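Local coordinates for protein DyP-type peroxidase (Pleurotus ostreatus PC15, PDB 6FSK) that probably uses peroxide, through a heme b cofactor, to oxidise dyes and other substrates, among them manganese(II), as a dye-decolorizing (DyP-type) peroxidase, at residues A[5-10]-A[474-479]; A[237-242]-A[469-474]. The protein carries 1 engineered substitution. One frame throughout, in Å; residues are numbered along the deposited sequence.

Interaction 1: A[5-10]-A[474-479]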
loop_
_atom_site.group_PDB
_atom_site.type_symbol
_atom_site.label_atom_id
_atom_site.label_comp_id
_atom_site.label_asym_id
_atom_site.label_seq_id
_atom_site.Cartn_x
_atom_site.Cartn_y
_atom_site.Cartn_z
ATOM N N LEU A 5 -6.611 -22.127 -4.425
ATOM C CA LEU A 5 -7.236 -20.822 -4.098
ATOM C C LEU A 5 -8.215 -20.914 -2.926
ATOM O O LEU A 5 -8.568 -19.887 -2.297
ATOM C CB LEU A 5 -7.940 -20.238 -5.291
ATOM C CG LEU A 5 -7.048 -19.894 -6.477
ATOM C CD1 LEU A 5 -7.922 -19.225 -7.558
ATOM C CD2 LEU A 5 -5.852 -19.030 -6.126
ATOM N N ASN A 6 -8.699 -22.125 -2.647
ATOM C CA ASN A 6 -9.429 -22.388 -1.387
ATOM C C ASN A 6 -8.625 -22.282 -0.127
ATOM O O ASN A 6 -9.210 -22.299 0.979
ATOM C CB ASN A 6 -10.022 -23.793 -1.380
ATOM C CG ASN A 6 -11.033 -23.957 -2.443
ATOM O OD1 ASN A 6 -12.061 -23.319 -2.445
ATOM N ND2 ASN A 6 -10.732 -24.806 -3.402
ATOM N N ASN A 7 -7.309 -22.235 -0.225
ATOM C CA ASN A 7 -6.420 -22.258 0.928
ATOM C C ASN A 7 -5.855 -20.847 1.225
ATOM O O ASN A 7 -5.221 -20.682 2.236
ATOM C CB ASN A 7 -5.236 -23.239 0.783
ATOM C CG ASN A 7 -4.593 -23.600 2.085
ATOM O OD1 ASN A 7 -5.262 -23.777 3.109
ATOM N ND2 ASN A 7 -3.292 -23.614 2.063
ATOM N N ILE A 8 -6.115 -19.905 0.332
ATOM C CA ILE A 8 -5.473 -18.536 0.398
ATOM C C ILE A 8 -6.537 -17.519 0.806
ATOM O O ILE A 8 -7.640 -17.442 0.234
ATOM C CB ILE A 8 -4.882 -18.178 -0.989
ATOM C CG1 ILE A 8 -3.725 -19.130 -1.281
ATOM C CG2 ILE A 8 -4.343 -16.755 -0.990
ATOM C CD1 ILE A 8 -3.442 -19.308 -2.766
ATOM N N GLN A 9 -6.218 -16.681 1.773
ATOM C CA GLN A 9 -7.116 -15.634 2.114
ATOM C C GLN A 9 -7.328 -14.650 0.986
ATOM O O GLN A 9 -6.386 -14.188 0.354
ATOM C CB GLN A 9 -6.674 -14.924 3.426
ATOM C CG GLN A 9 -6.756 -15.774 4.692
ATOM C CD GLN A 9 -6.646 -14.915 5.940
ATOM O OE1 GLN A 9 -7.497 -14.031 6.121
ATOM N NE2 GLN A 9 -5.686 -15.193 6.798
ATOM N N GLY A 10 -8.608 -14.298 0.810
ATOM C CA GLY A 10 -9.082 -13.641 -0.394
ATOM C C GLY A 10 -8.627 -12.192 -0.600
ATOM O O GLY A 10 -8.593 -11.724 -1.706
ATOM N N SER A 474 -2.606 -19.167 5.752
ATOM C CA SER A 474 -3.540 -19.930 4.951
ATOM C C SER A 474 -4.630 -20.554 5.795
ATOM O O SER A 474 -4.495 -20.610 7.008
ATOM C CB SER A 474 -2.717 -21.080 4.266
ATOM O OG SER A 474 -2.463 -22.123 5.240
ATOM N N ILE A 475 -5.680 -21.033 5.140
ATOM C CA ILE A 475 -6.779 -21.663 5.854
ATOM C C ILE A 475 -6.271 -22.916 6.590
ATOM O O ILE A 475 -6.554 -23.069 7.777
ATOM C CB ILE A 475 -7.946 -21.963 4.940
ATOM C CG1 ILE A 475 -8.492 -20.687 4.202
ATOM C CG2 ILE A 475 -9.032 -22.703 5.712
ATOM C CD1 ILE A 475 -8.956 -19.632 5.189
ATOM N N THR A 476 -5.493 -23.788 5.957
ATOM C CA THR A 476 -5.015 -24.945 6.737
ATOM C C THR A 476 -4.033 -24.552 7.861
ATOM O O THR A 476 -4.004 -25.214 8.884
ATOM C CB THR A 476 -4.409 -26.037 5.883
ATOM O OG1 THR A 476 -3.384 -25.465 5.130
ATOM C CG2 THR A 476 -5.410 -26.630 4.976
ATOM N N ALA A 477 -3.249 -23.461 7.731
ATOM C CA ALA A 477 -2.436 -22.971 8.817
ATOM C C ALA A 477 -3.317 -22.557 9.999
ATOM O O ALA A 477 -2.999 -22.903 11.151
ATOM C CB ALA A 477 -1.549 -21.811 8.427
ATOM N N LEU A 478 -4.378 -21.820 9.721
ATOM C CA LEU A 478 -5.290 -21.409 10.801
ATOM C C LEU A 478 -5.876 -22.658 11.521
ATOM O O LEU A 478 -5.989 -22.652 12.753
ATOM C CB LEU A 478 -6.358 -20.499 10.313
ATOM C CG LEU A 478 -5.934 -19.168 9.683
ATOM C CD1 LEU A 478 -7.071 -18.439 8.999
ATOM C CD2 LEU A 478 -5.354 -18.287 10.736
ATOM N N LYS A 479 -6.270 -23.650 10.756
ATOM C CA LYS A 479 -6.906 -24.835 11.352
ATOM C C LYS A 479 -5.939 -25.627 12.191
ATOM O O LYS A 479 -6.324 -26.135 13.259
ATOM C CB LYS A 479 -7.543 -25.704 10.283
ATOM C CG LYS A 479 -8.804 -25.169 9.627
ATOM C CD LYS A 479 -9.277 -26.175 8.582
ATOM C CE LYS A 479 -10.216 -25.702 7.529
ATOM N NZ LYS A 479 -11.558 -25.461 8.023
#
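The amide of N7 lies across the start of helix 475-481 and is gripped by T476 from both backbone and side chain. Its OD1 accepts the peptide N-H of T476 at 2.9 Å; the donor lies in the carbonyl plane and the bond is nearly straight (162° at the hydrogen). T476 OG1 gives the same OD1 a second, longer bond of 3.2 Å, arriving 18° off that plane and much more from the flank of the C=O. A chi1 of -161° turns CG of N7 away from the backbone N and carries the amide out to the helix, while the backbone O of N7 receives I475 N at 3.0 Å.

Such bonds suit a helix start, where the first N-H groups have no carbonyl of an earlier turn to meet. Here the N-cap residue S474 supplies one acceptor, its OG taking A477 N at 2.9 Å, and the N-terminal loop supplies the others, so that N7 serves two of the first N-H groups of a helix far along the chain. Asparagine fits because a short amide can reach the helix end while its backbone carbonyl serves the neighbouring N-H. Cut back to an alanine here, the side chain would no longer reach the helix, and T476 N and OG1 would probably lose their shared acceptor, leaving the I475 N bond to N7 O.

Around this polar core the packing is light. S474 CB sits 3.2 Å from N7 O, and I475 lays CG1 beside N6 O at 3.7 Å. The long side chain of Q9 crosses that of L478 at about a right angle, NE2 approaching CD1 at 4.2 Å; the polar partners of this NE2 are P473 and V77. L478, in turn, presses on V77 and F79 of strand 74-80.

Interaction 2: A[237-242]-A[469-474]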
loop_
_atom_site.group_PDB
_atom_site.type_symbol
_atom_site.label_atom_id
_atom_site.label_comp_id
_atom_site.label_asym_id
_atom_site.label_seq_id
_atom_site.Cartn_x
_atom_site.Cartn_y
_atom_site.Cartn_z
ATOM N N GLY A 237 0.569 -18.202 3.035
ATOM C CA GLY A 237 0.353 -16.925 3.791
ATOM C C GLY A 237 1.098 -15.789 3.071
ATOM O O GLY A 237 1.944 -15.990 2.165
ATOM N N SER A 238 0.767 -14.572 3.472
ATOM C CA SER A 238 1.439 -13.393 2.900
ATOM C C SER A 238 1.587 -12.359 4.037
ATOM O O SER A 238 0.790 -12.345 4.957
ATOM C CB SER A 238 0.597 -12.855 1.776
ATOM O OG SER A 238 1.273 -11.771 1.090
ATOM N N PHE A 239 2.557 -11.490 3.916
ATOM C CA PHE A 239 2.809 -10.396 4.861
ATOM C C PHE A 239 1.967 -9.209 4.468
ATOM O O PHE A 239 2.021 -8.703 3.343
ATOM C CB PHE A 239 4.263 -9.996 4.934
ATOM C CG PHE A 239 5.184 -11.040 5.499
ATOM C CD1 PHE A 239 5.360 -11.129 6.845
ATOM C CD2 PHE A 239 5.843 -11.969 4.701
ATOM C CE1 PHE A 239 6.151 -12.067 7.410
ATOM C CE2 PHE A 239 6.609 -12.960 5.270
ATOM C CZ PHE A 239 6.819 -12.961 6.633
ATOM N N LEU A 240 1.153 -8.785 5.434
ATOM C CA LEU A 240 0.253 -7.638 5.347
ATOM C C LEU A 240 0.942 -6.480 6.069
ATOM O O LEU A 240 1.062 -6.507 7.324
ATOM C CB LEU A 240 -1.056 -7.966 6.053
ATOM C CG LEU A 240 -2.228 -7.043 5.860
ATOM C CD1 LEU A 240 -3.526 -7.637 6.376
ATOM C CD2 LEU A 240 -2.016 -5.670 6.485
ATOM N N THR A 241 1.322 -5.444 5.346
ATOM C CA THR A 241 1.768 -4.159 5.952
ATOM C C THR A 241 0.594 -3.224 6.032
ATOM O O THR A 241 -0.044 -2.940 5.027
ATOM C CB THR A 241 2.905 -3.551 5.114
ATOM O OG1 THR A 241 4.065 -4.376 5.199
ATOM C CG2 THR A 241 3.231 -2.146 5.682
ATOM N N PHE A 242 0.321 -2.705 7.260
ATOM C CA PHE A 242 -0.693 -1.659 7.486
ATOM C C PHE A 242 -0.036 -0.361 7.867
ATOM O O PHE A 242 0.832 -0.377 8.741
ATOM C CB PHE A 242 -1.663 -2.058 8.581
ATOM C CG PHE A 242 -2.605 -0.961 8.961
ATOM C CD1 PHE A 242 -3.602 -0.527 8.112
ATOM C CD2 PHE A 242 -2.490 -0.356 10.195
ATOM C CE1 PHE A 242 -4.499 0.482 8.531
ATOM C CE2 PHE A 242 -3.355 0.671 10.556
ATOM C CZ PHE A 242 -4.269 1.107 9.700
ATOM N N TYR A 469 2.965 -4.712 11.116
ATOM C CA TYR A 469 3.261 -5.782 10.134
ATOM C C TYR A 469 2.599 -7.048 10.632
ATOM O O TYR A 469 2.778 -7.456 11.784
ATOM C CB TYR A 469 4.739 -6.016 10.068
ATOM C CG TYR A 469 5.588 -4.824 9.668
ATOM C CD1 TYR A 469 5.212 -4.076 8.538
ATOM C CD2 TYR A 469 6.797 -4.496 10.312
ATOM C CE1 TYR A 469 5.979 -3.021 8.073
ATOM C CE2 TYR A 469 7.596 -3.432 9.838
ATOM C CZ TYR A 469 7.197 -2.708 8.717
ATOM O OH TYR A 469 7.980 -1.722 8.273
ATOM N N PHE A 470 1.857 -7.682 9.763
ATOM C CA PHE A 470 1.123 -8.877 10.076
ATOM C C PHE A 470 1.399 -9.967 9.021
ATOM O O PHE A 470 1.951 -9.679 7.964
ATOM C CB PHE A 470 -0.394 -8.642 10.080
ATOM C CG PHE A 470 -0.888 -7.554 11.025
ATOM C CD1 PHE A 470 -1.235 -7.798 12.310
ATOM C CD2 PHE A 470 -0.930 -6.288 10.601
ATOM C CE1 PHE A 470 -1.699 -6.789 13.128
ATOM C CE2 PHE A 470 -1.429 -5.268 11.399
ATOM C CZ PHE A 470 -1.791 -5.523 12.650
ATOM N N PHE A 471 1.070 -11.195 9.382
ATOM C CA PHE A 471 1.110 -12.350 8.475
ATOM C C PHE A 471 -0.263 -12.959 8.391
ATOM O O PHE A 471 -0.835 -13.306 9.443
ATOM C CB PHE A 471 2.201 -13.329 8.931
ATOM C CG PHE A 471 2.394 -14.476 7.980
ATOM C CD1 PHE A 471 3.171 -14.254 6.841
ATOM C CD2 PHE A 471 1.878 -15.715 8.208
ATOM C CE1 PHE A 471 3.386 -15.282 5.895
ATOM C CE2 PHE A 471 2.156 -16.759 7.284
ATOM C CZ PHE A 471 2.890 -16.540 6.169
ATOM N N SER A 472 -0.799 -13.053 7.176
ATOM C CA SER A 472 -2.095 -13.615 6.896
ATOM C C SER A 472 -1.960 -15.119 6.554
ATOM O O SER A 472 -1.489 -15.404 5.467
ATOM C CB SER A 472 -2.677 -12.904 5.695
ATOM O OG SER A 472 -3.073 -11.548 6.051
ATOM N N PRO A 473 -2.285 -16.003 7.500
ATOM C CA PRO A 473 -1.956 -17.375 7.226
ATOM C C PRO A 473 -2.967 -17.984 6.278
ATOM O O PRO A 473 -4.087 -17.502 6.039
ATOM C CB PRO A 473 -2.006 -18.045 8.646
ATOM C CG PRO A 473 -2.015 -16.866 9.618
ATOM C CD PRO A 473 -2.765 -15.813 8.887
ATOM N N SER A 474 -2.606 -19.167 5.752
ATOM C CA SER A 474 -3.540 -19.930 4.951
ATOM C C SER A 474 -4.630 -20.554 5.795
ATOM O O SER A 474 -4.495 -20.610 7.008
ATOM C CB SER A 474 -2.717 -21.080 4.266
ATOM O OG SER A 474 -2.463 -22.123 5.240
#
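Strands 238-242 and 469-472 run antiparallel, their axes at 146° and 4.4 Å apart at closest, with two hydrogen-bonded pairs, S238 with S472 and L240 with F470, each tied by two bonds. On the face bearing F239, F471 and T241, the edge of the F471 ring meets the face of F239 in a T-shaped pair, planes at 62°, with F471 CD1 standing over the centre of the F239 ring. F471 CG is anti to its backbone N (chi1 -175°), which carries the ring back across the neighbouring strand until CZ lies 3.5 Å from G237 CA; F471 CZ and S472 O fill the place where a CB would stand, so glycine suits the position. Farther along, T241 lies beside Y469, T241 OG1 3.5 Å from Y469 CD1, while Y469 OH bonds D105. On the other face the apolar L240 packs CB on F470 CB at 4.1 Å, and the small S472 turns OG to S78 of strand 74-80. The side chain of T241 is about 5 Å from that of F382, a heme-binding residue, and the pair lies mid-sheet in the antiparallel β-sheet that, as in other DyP-type peroxidases, belongs to paired ferredoxin-like domains.

How the interactions relate
Interactions 1 and 2 sit about 12 Å apart, centre to centre, on the same side of the chain's centre, and share S474, where strand 462-472 gives way to helix 475-481. Along the chain, interaction 2 is nested within the loop that interaction 1 closes: 5-10 comes first, then 237-242, then the C-terminal strand and helix. Q9 NE2 probably bonds P473 O at 2.9 Å, and L478 CD2 packs on P473 CG at 3.8 Å, so the two contacts also touch directly. The final strand lies between strands 74-80 and 238-247, joining N-terminal and later parts of the sheet, while the helix that follows it meets the N-terminal loop.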